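PDB 4RN7: N-acetylmuramoyl-L-alanine amidase from Peptoclostridium difficile, which probably cleaves the amide bond between N-acetylmuramoyl residues and L-alanine in cell-wall peptidoglycan, as a zinc-dependent hydrolase whose amidase domain forms this chain. Local coordinates for residues D30-I35 / V79-N84. Sequence-based numbering, arbitrary orientation.
Sequences DLNLQI and VSIHLN. With ZN (zinc ion), chain B.
Asn32 lays the face of its carboxamide against the backbone of strand 77-84, and this is the tight part of the contact: Ile81 O sits over that face, 3.2 Å from Asn32 CG and almost straight above it. The group gets there because CG stands beside the backbone N (chi1 -73°), which turns the amide from the helix toward the strand. Ile81 O thus lies out of the plane in which the ND2 hydrogens point, and 3.3 Å from Asn32 ND2 makes no hydrogen bond; ND2 instead donates to Gly11 O and, weakly, to Glu28 OE2. Glu28, His12 and His82 are the zinc ligands, so Asn32 is a plausible second-shell residue. His82 leaves the strand on the side away from the helix and binds the zinc through ND1 at 2.1 Å.

Apolar side chains gather at the OD1 end of the amide. Leu83 crosses Leu31 at about a right angle, its CD1 lying 3.8 Å from Leu31 CB, while its CG is 3.5 Å from Asn32 OD1. Ile35 CG2 meets Ile81 CG2 at 3.8 Å, whereas Ile35 CD1 only loosely approaches Leu83 CD2, at 4.3 Å. The outer side of the helix takes no part: Leu33, partly exposed, points away from the strand, and Asp30 and Gln34 are also partly exposed.

The axes of segments 30-35 and 79-84 come within 7.7 Å at closest approach, with 137° between their N-to-C directions. The contact joins a helix to an inner strand of the Amidase_3-family, zinc-binding alpha/beta domain. Strand 77-84 lies between strands 4-10 and 144-151 of the mixed sheet; beside helix 28-44, helix 155-161 packs on Leu31 and Leu83, and helix 164-185 on Ile35 and Ile81.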
ATOM      1  N   ASP A  30       0.129  -3.807  12.407  1.00 28.90           N
ATOM      2  CA  ASP A  30       1.167  -4.830  12.419  1.00 30.67           C
ATOM      3  C   ASP A  30       1.198  -5.572  11.091  1.00 30.79           C
ATOM      4  O   ASP A  30       2.264  -5.901  10.563  1.00 29.41           O
ATOM      5  CB  ASP A  30       0.926  -5.826  13.552  1.00 31.64           C
ATOM      6  CG  ASP A  30       1.140  -5.220  14.917  1.00 42.55           C
ATOM      7  OD1 ASP A  30       2.062  -4.385  15.076  1.00 40.36           O
ATOM      8  OD2 ASP A  30       0.381  -5.584  15.836  1.00 45.73           O
ATOM      9  N   LEU A  31       0.017  -5.840  10.548  1.00 28.68           N
ATOM     10  CA  LEU A  31      -0.080  -6.537   9.279  1.00 25.95           C
ATOM     11  C   LEU A  31       0.396  -5.648   8.131  1.00 28.30           C
ATOM     12  O   LEU A  31       1.054  -6.114   7.192  1.00 28.22           O
ATOM     13  CB  LEU A  31      -1.519  -7.004   9.065  1.00 26.79           C
ATOM     14  CG  LEU A  31      -1.963  -7.961  10.171  1.00 31.06           C
ATOM     15  CD1 LEU A  31      -3.484  -8.172  10.195  1.00 30.67           C
ATOM     16  CD2 LEU A  31      -1.243  -9.290  10.000  1.00 31.20           C
ATOM     17  N   ASN A  32       0.085  -4.358   8.211  1.00 25.96           N
ATOM     18  CA  ASN A  32       0.616  -3.407   7.242  1.00 28.59           C
ATOM     19  C   ASN A  32       2.144  -3.444   7.183  1.00 27.64           C
ATOM     20  O   ASN A  32       2.729  -3.418   6.092  1.00 26.42           O
ATOM     21  CB  ASN A  32       0.189  -1.981   7.603  1.00 29.62           C
ATOM     22  CG  ASN A  32      -1.278  -1.709   7.314  1.00 24.81           C
ATOM     23  OD1 ASN A  32      -1.981  -2.505   6.659  1.00 27.56           O
ATOM     24  ND2 ASN A  32      -1.757  -0.563   7.809  1.00 26.89           N
ATOM     25  N   LEU A  33       2.782  -3.467   8.352  1.00 27.42           N
ATOM     26  CA  LEU A  33       4.245  -3.481   8.429  1.00 24.39           C
ATOM     27  C   LEU A  33       4.783  -4.783   7.819  1.00 30.58           C
ATOM     28  O   LEU A  33       5.792  -4.754   7.114  1.00 29.43           O
ATOM     29  CB  LEU A  33       4.706  -3.324   9.871  1.00 26.69           C
ATOM     30  CG  LEU A  33       6.205  -3.162  10.085  1.00 29.70           C
ATOM     31  CD1 LEU A  33       6.675  -1.912   9.344  1.00 29.40           C
ATOM     32  CD2 LEU A  33       6.509  -3.043  11.575  1.00 32.31           C
ATOM     33  N   GLN A  34       4.092  -5.905   8.048  1.00 26.73           N
ATOM     34  CA  GLN A  34       4.548  -7.186   7.520  1.00 29.23           C
ATOM     35  C   GLN A  34       4.521  -7.172   6.005  1.00 26.77           C
ATOM     36  O   GLN A  34       5.486  -7.572   5.351  1.00 32.49           O
ATOM     37  CB  GLN A  34       3.679  -8.343   8.037  1.00 32.27           C
ATOM     38  CG  GLN A  34       3.863  -8.636   9.519  1.00 35.05           C
ATOM     39  CD  GLN A  34       2.911  -9.712  10.014  1.00 42.64           C
ATOM     40  OE1 GLN A  34       2.217 -10.352   9.228  1.00 38.46           O
ATOM     41  NE2 GLN A  34       2.868  -9.903  11.324  1.00 43.66           N
ATOM     42  N   ILE A  35       3.410  -6.708   5.449  1.00 27.65           N
ATOM     43  CA  ILE A  35       3.260  -6.641   4.002  1.00 27.82           C
ATOM     44  C   ILE A  35       4.265  -5.653   3.403  1.00 28.35           C
ATOM     45  O   ILE A  35       4.893  -5.951   2.384  1.00 28.28           O
ATOM     46  CB  ILE A  35       1.823  -6.249   3.631  1.00 26.93           C
ATOM     47  CG1 ILE A  35       0.859  -7.392   3.987  1.00 26.49           C
ATOM     48  CG2 ILE A  35       1.705  -5.897   2.154  1.00 29.37           C
ATOM     49  CD1 ILE A  35      -0.609  -6.999   3.921  1.00 30.84           C
ATOM     50  N   VAL A  79       3.827   4.368  -2.290  1.00 24.41           N
ATOM     51  CA  VAL A  79       2.826   3.307  -2.110  1.00 24.94           C
ATOM     52  C   VAL A  79       2.540   3.175  -0.623  1.00 24.81           C
ATOM     53  O   VAL A  79       3.446   2.847   0.175  1.00 25.45           O
ATOM     54  CB  VAL A  79       3.290   1.950  -2.681  1.00 26.07           C
ATOM     55  CG1 VAL A  79       2.185   0.884  -2.509  1.00 27.10           C
ATOM     56  CG2 VAL A  79       3.647   2.089  -4.158  1.00 26.45           C
ATOM     57  N   SER A  80       1.300   3.466  -0.246  1.00 21.72           N
ATOM     58  CA  SER A  80       0.870   3.315   1.137  1.00 22.58           C
ATOM     59  C   SER A  80       0.151   1.980   1.247  1.00 26.41           C
ATOM     60  O   SER A  80      -0.617   1.608   0.350  1.00 25.42           O
ATOM     61  CB  SER A  80      -0.070   4.450   1.539  1.00 23.66           C
ATOM     62  OG  SER A  80      -0.400   4.389   2.919  1.00 28.42           O
ATOM     63  N   ILE A  81       0.406   1.265   2.337  1.00 21.91           N
ATOM     64  CA  ILE A  81      -0.157  -0.076   2.519  1.00 22.76           C
ATOM     65  C   ILE A  81      -1.120  -0.062   3.701  1.00 25.25           C
ATOM     66  O   ILE A  81      -0.706   0.216   4.828  1.00 21.76           O
ATOM     67  CB  ILE A  81       0.967  -1.088   2.805  1.00 23.19           C
ATOM     68  CG1 ILE A  81       1.910  -1.186   1.593  1.00 24.43           C
ATOM     69  CG2 ILE A  81       0.382  -2.455   3.148  1.00 26.35           C
ATOM     70  CD1 ILE A  81       1.224  -1.716   0.321  1.00 26.36           C
ATOM     71  N   HIS A  82      -2.397  -0.349   3.449  1.00 22.56           N
ATOM     72  CA  HIS A  82      -3.417  -0.347   4.496  1.00 20.95           C
ATOM     73  C   HIS A  82      -4.282  -1.597   4.343  1.00 26.19           C
ATOM     74  O   HIS A  82      -4.126  -2.327   3.374  1.00 24.20           O
ATOM     75  CB  HIS A  82      -4.323   0.872   4.357  1.00 22.82           C
ATOM     76  CG  HIS A  82      -3.764   2.122   4.957  1.00 23.97           C
ATOM     77  ND1 HIS A  82      -4.303   2.695   6.086  1.00 27.95           N
ATOM     78  CD2 HIS A  82      -2.730   2.917   4.585  1.00 25.08           C
ATOM     79  CE1 HIS A  82      -3.628   3.791   6.389  1.00 27.24           C
ATOM     80  NE2 HIS A  82      -2.671   3.955   5.493  1.00 25.24           N
ATOM     81  N   LEU A  83      -5.161  -1.850   5.312  1.00 21.18           N
ATOM     82  CA  LEU A  83      -6.190  -2.891   5.165  1.00 23.51           C
ATOM     83  C   LEU A  83      -7.533  -2.199   5.278  1.00 28.21           C
ATOM     84  O   LEU A  83      -7.692  -1.216   6.008  1.00 27.91           O
ATOM     85  CB  LEU A  83      -6.079  -3.967   6.244  1.00 25.46           C
ATOM     86  CG  LEU A  83      -4.724  -4.672   6.373  1.00 27.72           C
ATOM     87  CD1 LEU A  83      -4.733  -5.650   7.550  1.00 28.14           C
ATOM     88  CD2 LEU A  83      -4.397  -5.397   5.075  1.00 30.61           C
ATOM     89  N   ASN A  84      -8.515  -2.709   4.557  1.00 27.92           N
ATOM     90  CA  ASN A  84      -9.803  -2.074   4.556  1.00 30.12           C
ATOM     91  C   ASN A  84     -10.622  -2.494   5.775  1.00 33.26           C
ATOM     92  O   ASN A  84     -10.295  -3.472   6.473  1.00 27.52           O
ATOM     93  CB  ASN A  84     -10.541  -2.423   3.256  1.00 25.57           C
ATOM     94  CG  ASN A  84     -11.304  -1.241   2.688  1.00 35.59           C
ATOM     95  OD1 ASN A  84     -11.849  -0.431   3.435  1.00 41.89           O
ATOM     96  ND2 ASN A  84     -11.347  -1.137   1.362  1.00 34.52           N
TER
HETATM   97 ZN    ZN B 401      -5.743   2.019   7.429  0.77 26.25          ZN